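Local atomic coordinates of glycosyltransferase (Streptomyces viridochromogenes, PDB entry 2IUY), a protein that probably transfers a sugar from a nucleotide-activated donor, as a retaining GT-B-fold enzyme of family GT4, during the biosynthesis of the antibiotic avilamycin A. Residues Arg151-Ser154 with Gln158-Lys161; Asp227-Ala232 with Ala255-Glu260; Val280-Glu285 with Val316-His321. All blocks are in the same frame, centred on the assembly; numbering follows the deposited sequence.

The three contacts follow one another along the chain without overlapping and mark a path through the C-terminal half of a GT-B fold. Contact 1 lies in the surface loop leading to strand 165-168, the first strand, in chain order, of the second parallel sheet. Contact 2, centred about 10 Å away, pairs helices 222-231 and 256-263 and holds part of the UDP site. Lys161 NZ hydrogen-bonds to Ala230 O, and Tyr152 lies close to Glu260. Contact 3 is centred about 12 Å from contact 2 and about 17 Å from contact 1. Val283 and Trp319 both pack on Val258, and Trp319 also on Ser259, so helix 256-263 lies between the nucleotide site and the end of helix 308-319.

Contact 1: Arg151-Ser154 with Gln158-Lys161; sequences RYRS and QVAK
Arg153 and Val159 meet within one surface loop of the GT-B fold, the linker that runs into strand 165-168 at the start of the second Rossmann-like sheet. The arginine can be followed outward from its backbone. Its CB already lies 4.1 Å from Val159 CG2. CG comes closer, at 3.9 Å from the same Val159 CG2, and CD follows at an equal distance, so three successive methylenes of the arginine rest on a single methyl group. The chain bends at the CB-CG bond (chi2 -73°), which keeps CD over the valine instead of carrying it straight outward. The two side chains cross at about a right angle.

Beyond CD the character changes from apolar to ionic. NE makes a salt bridge to Asp227 OD1 and NH2 another to Glu223 OE1, both on helix 222-231, so the guanidinium group is held by two carboxylates. The arginine also touches Leu226 and Ala230 of that helix, and Val159 lies against Ser231, so both halves of the contact sit on the same helix. The two salt bridges probably help to hold the methylenes in place, and Val159 CG2 lies against their flank, across the run of the arginine chain.

The backbones are too far apart to bond directly: Ser154 O stands 3.8 Å from Gln158 N. A water spans the opening one residue further on. It donates to Ser154 O at 2.7 Å and accepts from Val159 N at 3.0 Å.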
loop_
_atom_site.group_PDB
_atom_site.type_symbol
_atom_site.label_atom_id
_atom_site.label_comp_id
_atom_site.label_asym_id
_atom_site.label_seq_id
_atom_site.Cartn_x
_atom_site.Cartn_y
_atom_site.Cartn_z
ATOM N N ARG A 151 -5.067 -10.413 8.805
ATOM C CA ARG A 151 -5.558 -10.422 7.425
ATOM C C ARG A 151 -4.676 -11.267 6.511
ATOM O O ARG A 151 -5.027 -11.464 5.342
ATOM C CB ARG A 151 -5.668 -8.998 6.859
ATOM C CG ARG A 151 -6.857 -8.202 7.403
ATOM C CD ARG A 151 -7.340 -7.082 6.465
ATOM N NE ARG A 151 -8.402 -6.296 7.118
ATOM C CZ ARG A 151 -9.729 -6.465 7.000
ATOM N NH1 ARG A 151 -10.248 -7.410 6.228
ATOM N NH2 ARG A 151 -10.561 -5.672 7.687
ATOM N N TYR A 152 -3.525 -11.709 7.024
ATOM C CA TYR A 152 -2.535 -12.431 6.218
ATOM C C TYR A 152 -2.288 -13.823 6.774
ATOM O O TYR A 152 -2.688 -14.145 7.918
ATOM C CB TYR A 152 -1.223 -11.620 6.043
ATOM C CG TYR A 152 -1.552 -10.306 5.343
ATOM C CD1 TYR A 152 -1.563 -10.201 3.938
ATOM C CD2 TYR A 152 -1.962 -9.200 6.092
ATOM C CE1 TYR A 152 -1.947 -9.000 3.317
ATOM C CE2 TYR A 152 -2.344 -8.023 5.480
ATOM C CZ TYR A 152 -2.330 -7.928 4.118
ATOM O OH TYR A 152 -2.723 -6.722 3.596
ATOM N N ARG A 153 -1.637 -14.644 5.954
ATOM C CA ARG A 153 -1.278 -15.975 6.380
ATOM C C ARG A 153 -0.209 -15.899 7.468
ATOM O O ARG A 153 0.745 -15.096 7.401
ATOM C CB ARG A 153 -0.804 -16.839 5.212
ATOM C CG ARG A 153 -1.803 -17.077 4.119
ATOM C CD ARG A 153 -2.932 -18.044 4.494
ATOM N NE ARG A 153 -3.865 -18.158 3.369
ATOM C CZ ARG A 153 -5.138 -17.769 3.384
ATOM N NH1 ARG A 153 -5.694 -17.284 4.496
ATOM N NH2 ARG A 153 -5.888 -17.922 2.283
ATOM N N SER A 154 -0.373 -16.780 8.437
ATOM C CA SER A 154 0.429 -16.825 9.612
ATOM C C SER A 154 1.385 -17.993 9.540
ATOM O O SER A 154 1.271 -18.862 8.665
ATOM C CB SER A 154 -0.496 -16.971 10.822
ATOM O OG SER A 154 -1.032 -18.283 10.838
ATOM N N GLN A 158 0.966 -22.621 7.920
ATOM C CA GLN A 158 1.879 -23.599 7.282
ATOM C C GLN A 158 1.715 -23.684 5.767
ATOM O O GLN A 158 1.682 -24.785 5.171
ATOM C CB GLN A 158 1.716 -24.983 7.921
ATOM C CG GLN A 158 2.330 -25.030 9.303
ATOM C CD GLN A 158 2.015 -26.307 10.020
ATOM O OE1 GLN A 158 0.918 -26.854 9.881
ATOM N NE2 GLN A 158 2.982 -26.810 10.772
ATOM N N VAL A 159 1.603 -22.517 5.137
ATOM C CA VAL A 159 1.642 -22.439 3.662
ATOM C C VAL A 159 2.990 -22.964 3.119
ATOM O O VAL A 159 4.056 -22.481 3.499
ATOM C CB VAL A 159 1.376 -21.001 3.191
ATOM C CG1 VAL A 159 1.509 -20.891 1.639
ATOM C CG2 VAL A 159 -0.009 -20.532 3.664
ATOM N N ALA A 160 2.944 -23.974 2.253
ATOM C CA ALA A 160 4.183 -24.563 1.710
ATOM C C ALA A 160 4.895 -23.577 0.769
ATOM O O ALA A 160 4.252 -22.987 -0.073
ATOM C CB ALA A 160 3.885 -25.880 0.973
ATOM N N LYS A 161 6.201 -23.391 0.946
ATOM C CA LYS A 161 6.985 -22.479 0.116
ATOM C C LYS A 161 7.116 -23.044 -1.298
ATOM O O LYS A 161 7.349 -24.246 -1.477
ATOM C CB LYS A 161 8.374 -22.219 0.728
ATOM C CG LYS A 161 8.385 -21.151 1.847
ATOM C CD LYS A 161 7.693 -19.848 1.379
ATOM C CE LYS A 161 7.990 -18.639 2.276
ATOM N NZ LYS A 161 7.302 -17.435 1.732
HETATM O O HOH W 1 2.452 -19.979 6.465
#

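Contact 2: Asp227-Ala232 with Ala255-Glu260; sequences DLLASA and ATVVSE
Of the two flat groups of Glu260, Leu229 meets only the peptide carbonyl. That group is approached by the leucine branch point, with Leu229 CG 4.1 Å from Glu260 O; the oxygen also accepts a hydrogen bond from the hydroxyl of Ser264. The carboxylate of Glu260 is not touched by the leucine, whose CD2 stops at Glu260 CB, 4.3 Å away. Its oxygens face other parts of the protein: OE1 forms a salt bridge with Arg225, and OE2 lies beside the hydroxyl of Tyr152 at a doubtfully short distance. The aliphatic root of the glutamate therefore lies against the neighbouring helix while its polar end is turned to these other partners.

The other branch, Leu229 CD1, points to the side chain of Val257 and lies 4.3 Å from its CG2. An eclipsed chi2 of -5° folds CD1 back toward Leu229 CA, an unusual conformation that is either strained or imperfectly defined.

Helices 222-231 and 256-263 flank the nucleotide cleft of the GT-B fold. Thr256, Val257 and Glu260 all contact UDP in a structure of this protein, and Glu260 is the second glutamate of the EX7E signature of GT4 enzymes. Leu229 also packs on Leu166 and Met168 of strand 165-168, and Val257 shares Met168, so the apolar patch continues onto the sheet.

Each helix has a serine turned back on its own backbone. Ser231 OG donates to Asp227 O at 2.7 Å from 40° above the carbonyl plane, and Ser231 N bonds to the same oxygen. Ser259 OG donates to Thr256 O at 3.0 Å, tilted only 16° from the plane, and Glu260 N is the second donor there.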
loop_
_atom_site.group_PDB
_atom_site.type_symbol
_atom_site.label_atom_id
_atom_site.label_comp_id
_atom_site.label_asym_id
_atom_site.label_seq_id
_atom_site.Cartn_x
_atom_site.Cartn_y
_atom_site.Cartn_z
ATOM N N ASP A 227 -2.444 -16.572 -0.376
ATOM C CA ASP A 227 -1.596 -17.745 -0.564
ATOM C C ASP A 227 -0.357 -17.416 -1.407
ATOM O O ASP A 227 0.742 -17.852 -1.073
ATOM C CB ASP A 227 -2.367 -18.881 -1.243
ATOM C CG ASP A 227 -3.481 -19.456 -0.362
ATOM O OD1 ASP A 227 -3.242 -19.630 0.853
ATOM O OD2 ASP A 227 -4.581 -19.759 -0.898
ATOM N N LEU A 228 -0.529 -16.656 -2.490
ATOM C CA LEU A 228 0.617 -16.254 -3.343
ATOM C C LEU A 228 1.657 -15.475 -2.540
ATOM O O LEU A 228 2.857 -15.741 -2.601
ATOM C CB LEU A 228 0.112 -15.430 -4.547
ATOM C CG LEU A 228 -0.601 -16.189 -5.678
ATOM C CD1 LEU A 228 -1.117 -15.184 -6.736
ATOM C CD2 LEU A 228 0.329 -17.209 -6.321
ATOM N N LEU A 229 1.171 -14.519 -1.754
ATOM C CA LEU A 229 2.035 -13.696 -0.887
ATOM C C LEU A 229 2.907 -14.532 0.049
ATOM O O LEU A 229 4.113 -14.284 0.192
ATOM C CB LEU A 229 1.177 -12.731 -0.065
ATOM C CG LEU A 229 1.094 -11.223 -0.316
ATOM C CD1 LEU A 229 2.007 -10.619 -1.396
ATOM C CD2 LEU A 229 -0.366 -10.698 -0.366
ATOM N N ALA A 230 2.274 -15.548 0.632
ATOM C CA ALA A 230 2.874 -16.471 1.606
ATOM C C ALA A 230 3.773 -17.578 0.955
ATOM O O ALA A 230 4.782 -17.983 1.505
ATOM C CB ALA A 230 1.724 -17.151 2.394
ATOM N N SER A 231 3.340 -18.103 -0.179
ATOM C CA SER A 231 3.988 -19.251 -0.796
ATOM C C SER A 231 5.195 -18.813 -1.648
ATOM O O SER A 231 6.110 -19.611 -1.919
ATOM C CB SER A 231 2.954 -20.032 -1.632
ATOM O OG SER A 231 2.441 -19.253 -2.699
ATOM N N ALA A 232 5.254 -17.537 -2.034
ATOM C CA ALA A 232 6.336 -17.135 -2.936
ATOM C C ALA A 232 7.704 -17.314 -2.297
ATOM O O ALA A 232 7.879 -17.036 -1.123
ATOM C CB ALA A 232 6.146 -15.682 -3.419
ATOM N N ALA A 255 4.510 1.566 -1.004
ATOM C CA ALA A 255 4.714 0.167 -1.418
ATOM C C ALA A 255 4.126 -0.850 -0.440
ATOM O O ALA A 255 4.831 -1.549 0.280
ATOM C CB ALA A 255 6.200 -0.140 -1.685
ATOM N N THR A 256 2.814 -0.895 -0.418
ATOM C CA THR A 256 2.061 -1.758 0.462
ATOM C C THR A 256 2.511 -3.235 0.310
ATOM O O THR A 256 2.561 -3.973 1.282
ATOM C CB THR A 256 0.537 -1.583 0.147
ATOM O OG1 THR A 256 -0.265 -2.252 1.162
ATOM C CG2 THR A 256 0.219 -2.142 -1.226
ATOM N N VAL A 257 2.899 -3.645 -0.904
ATOM C CA VAL A 257 3.282 -5.059 -1.141
ATOM C C VAL A 257 4.464 -5.494 -0.273
ATOM O O VAL A 257 4.587 -6.659 0.025
ATOM C CB VAL A 257 3.618 -5.357 -2.652
ATOM C CG1 VAL A 257 5.052 -4.852 -3.036
ATOM C CG2 VAL A 257 3.409 -6.850 -2.971
ATOM N N VAL A 258 5.308 -4.545 0.143
ATOM C CA VAL A 258 6.465 -4.861 0.994
ATOM C C VAL A 258 6.019 -5.396 2.378
ATOM O O VAL A 258 6.484 -6.464 2.835
ATOM C CB VAL A 258 7.434 -3.639 1.155
ATOM C CG1 VAL A 258 8.609 -3.941 2.175
ATOM C CG2 VAL A 258 8.057 -3.238 -0.175
ATOM N N SER A 259 5.128 -4.646 3.040
ATOM C CA SER A 259 4.622 -5.035 4.360
ATOM C C SER A 259 3.768 -6.287 4.263
ATOM O O SER A 259 3.787 -7.133 5.167
ATOM C CB SER A 259 3.864 -3.867 5.056
ATOM O OG SER A 259 2.779 -3.454 4.242
ATOM N N GLU A 260 3.033 -6.409 3.153
ATOM C CA GLU A 260 2.180 -7.575 2.860
ATOM C C GLU A 260 2.973 -8.857 2.676
ATOM O O GLU A 260 2.631 -9.864 3.272
ATOM C CB GLU A 260 1.281 -7.315 1.647
ATOM C CG GLU A 260 0.256 -6.257 2.040
ATOM C CD GLU A 260 -0.843 -6.061 1.053
ATOM O OE1 GLU A 260 -0.540 -5.676 -0.082
ATOM O OE2 GLU A 260 -2.028 -6.280 1.440
#

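Contact 3: Val280-Glu285 with Val316-His321; sequences VPSVGE and VRLWGH
Val283 and Trp319 approach from opposite directions and meet at the six-membered end of the indole. Val283 CG1 approaches the CZ3-CH2 bond of Trp319 obliquely, 3.7 Å from each atom, while Val283 CG2 lies 4.1 Å from Trp319 CH2. Chi1 of -48° and chi2 of -48° together turn the benzo end of the tryptophan toward the valine.

One residue earlier on each segment a second, smaller pair forms. Leu318 CD1 reaches Ser282, 3.5 Å from OG and 3.6 Å from CB, a contact nearer the surface than the buried valine-indole pair. Leu318 also backs its neighbour: its CB lies 3.5 Å above one face of the Trp319 ring, displaced toward the rim.

The contact joins the turn that precedes strand 284-286, an outermost strand of the second parallel sheet, to the last turn of helix 308-319. Val258 of helix 256-263 touches both Val283 and Trp319, adding a third wall. Directly after the tryptophan, Gly320 leaves one helix and stands at the N-cap position of the next, helix 321-336. In the first residue of that helix, His321 NE2 is hydrogen-bonded to Glu45 OE1 of helix 31-45, consistent with the chain's return toward the N-terminal domain in GT-B enzymes.

Methyl, methylene and aromatic carbon make up nearly all of this interface. The cohesion of the buried Val283-Trp319 pair therefore probably rests on van der Waals fit and the exclusion of water, with Ser282 OG beside a leucine methyl as the one polar atom among the touching side-chain atoms of the whole contact.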
loop_
_atom_site.group_PDB
_atom_site.type_symbol
_atom_site.label_atom_id
_atom_site.label_comp_id
_atom_site.label_asym_id
_atom_site.label_seq_id
_atom_site.Cartn_x
_atom_site.Cartn_y
_atom_site.Cartn_z
ATOM N N VAL A 280 12.645 -1.853 2.358
ATOM C CA VAL A 280 13.135 -3.126 1.801
ATOM C C VAL A 280 14.282 -3.755 2.603
ATOM O O VAL A 280 14.215 -4.955 2.885
ATOM C CB VAL A 280 13.459 -3.042 0.297
ATOM C CG1 VAL A 280 14.093 -4.361 -0.226
ATOM C CG2 VAL A 280 12.132 -2.708 -0.484
ATOM N N PRO A 281 15.280 -2.946 3.039
ATOM C CA PRO A 281 16.409 -3.549 3.773
ATOM C C PRO A 281 15.960 -4.199 5.090
ATOM O O PRO A 281 16.601 -5.128 5.570
ATOM C CB PRO A 281 17.338 -2.360 4.054
ATOM C CG PRO A 281 16.969 -1.335 2.981
ATOM C CD PRO A 281 15.465 -1.489 2.902
ATOM N N SER A 282 14.849 -3.751 5.642
ATOM C CA SER A 282 14.348 -4.356 6.882
ATOM C C SER A 282 13.865 -5.782 6.680
ATOM O O SER A 282 13.767 -6.539 7.640
ATOM C CB SER A 282 13.198 -3.521 7.460
ATOM O OG SER A 282 13.647 -2.247 7.827
ATOM N N VAL A 283 13.509 -6.128 5.444
ATOM C CA VAL A 283 12.900 -7.426 5.124
ATOM C C VAL A 283 13.515 -8.108 3.864
ATOM O O VAL A 283 12.897 -8.955 3.218
ATOM C CB VAL A 283 11.353 -7.270 5.014
ATOM C CG1 VAL A 283 10.751 -6.750 6.366
ATOM C CG2 VAL A 283 10.958 -6.337 3.829
ATOM N N GLY A 284 14.711 -7.682 3.478
ATOM C CA GLY A 284 15.362 -8.253 2.301
ATOM C C GLY A 284 16.497 -7.370 1.843
ATOM O O GLY A 284 17.266 -6.870 2.650
ATOM N N GLU A 285 16.591 -7.140 0.548
ATOM C CA GLU A 285 17.766 -6.505 -0.013
ATOM C C GLU A 285 17.372 -5.627 -1.193
ATOM O O GLU A 285 16.575 -6.033 -2.078
ATOM C CB GLU A 285 18.763 -7.607 -0.495
ATOM C CG GLU A 285 20.129 -7.048 -1.015
ATOM C CD GLU A 285 21.157 -8.132 -1.334
ATOM O OE1 GLU A 285 21.358 -9.036 -0.483
ATOM O OE2 GLU A 285 21.790 -8.062 -2.420
ATOM N N VAL A 316 5.805 -6.830 11.803
ATOM C CA VAL A 316 4.905 -6.503 12.901
ATOM C C VAL A 316 5.514 -5.356 13.735
ATOM O O VAL A 316 4.804 -4.363 13.982
ATOM C CB VAL A 316 4.520 -7.745 13.767
ATOM C CG1 VAL A 316 3.599 -7.326 14.950
ATOM C CG2 VAL A 316 3.829 -8.792 12.934
ATOM N N ARG A 317 6.802 -5.473 14.123
ATOM C CA ARG A 317 7.491 -4.416 14.883
ATOM C C ARG A 317 7.419 -3.014 14.237
ATOM O O ARG A 317 7.214 -2.031 14.929
ATOM C CB ARG A 317 8.989 -4.736 15.052
ATOM C CG ARG A 317 9.372 -5.579 16.264
ATOM C CD ARG A 317 10.840 -5.404 16.614
ATOM N NE ARG A 317 11.666 -5.296 15.432
ATOM C CZ ARG A 317 12.289 -4.204 15.015
ATOM N NH1 ARG A 317 12.270 -3.076 15.716
ATOM N NH2 ARG A 317 12.992 -4.274 13.897
ATOM N N LEU A 318 7.627 -2.931 12.919
ATOM C CA LEU A 318 7.690 -1.640 12.199
ATOM C C LEU A 318 6.370 -1.180 11.641
ATOM O O LEU A 318 6.082 0.042 11.611
ATOM C CB LEU A 318 8.709 -1.721 11.050
ATOM C CG LEU A 318 10.170 -2.039 11.397
ATOM C CD1 LEU A 318 10.974 -2.356 10.108
ATOM C CD2 LEU A 318 10.814 -0.866 12.157
ATOM N N TRP A 319 5.570 -2.139 11.148
ATOM C CA TRP A 319 4.397 -1.775 10.391
ATOM C C TRP A 319 3.123 -2.344 11.005
ATOM O O TRP A 319 2.069 -2.160 10.432
ATOM C CB TRP A 319 4.533 -2.184 8.897
ATOM C CG TRP A 319 5.893 -1.753 8.320
ATOM C CD1 TRP A 319 6.481 -0.517 8.437
ATOM C CD2 TRP A 319 6.791 -2.561 7.565
ATOM N NE1 TRP A 319 7.710 -0.513 7.798
ATOM C CE2 TRP A 319 7.927 -1.760 7.267
ATOM C CE3 TRP A 319 6.759 -3.902 7.109
ATOM C CZ2 TRP A 319 9.031 -2.249 6.546
ATOM C CZ3 TRP A 319 7.865 -4.387 6.378
ATOM C CH2 TRP A 319 8.982 -3.550 6.111
ATOM N N GLY A 320 3.194 -2.969 12.189
ATOM C CA GLY A 320 1.985 -3.617 12.738
ATOM C C GLY A 320 0.801 -2.660 12.810
ATOM O O GLY A 320 0.968 -1.483 13.158
ATOM N N HIS A 321 -0.397 -3.150 12.500
ATOM C CA HIS A 321 -1.579 -2.266 12.488
ATOM C C HIS A 321 -1.830 -1.416 13.737
ATOM O O HIS A 321 -2.290 -0.273 13.615
ATOM C CB HIS A 321 -2.852 -3.020 12.071
ATOM C CG HIS A 321 -3.377 -3.985 13.099
ATOM N ND1 HIS A 321 -2.615 -5.004 13.637
ATOM C CD2 HIS A 321 -4.608 -4.113 13.644
ATOM C CE1 HIS A 321 -3.346 -5.700 14.486
ATOM N NE2 HIS A 321 -4.559 -5.182 14.504
#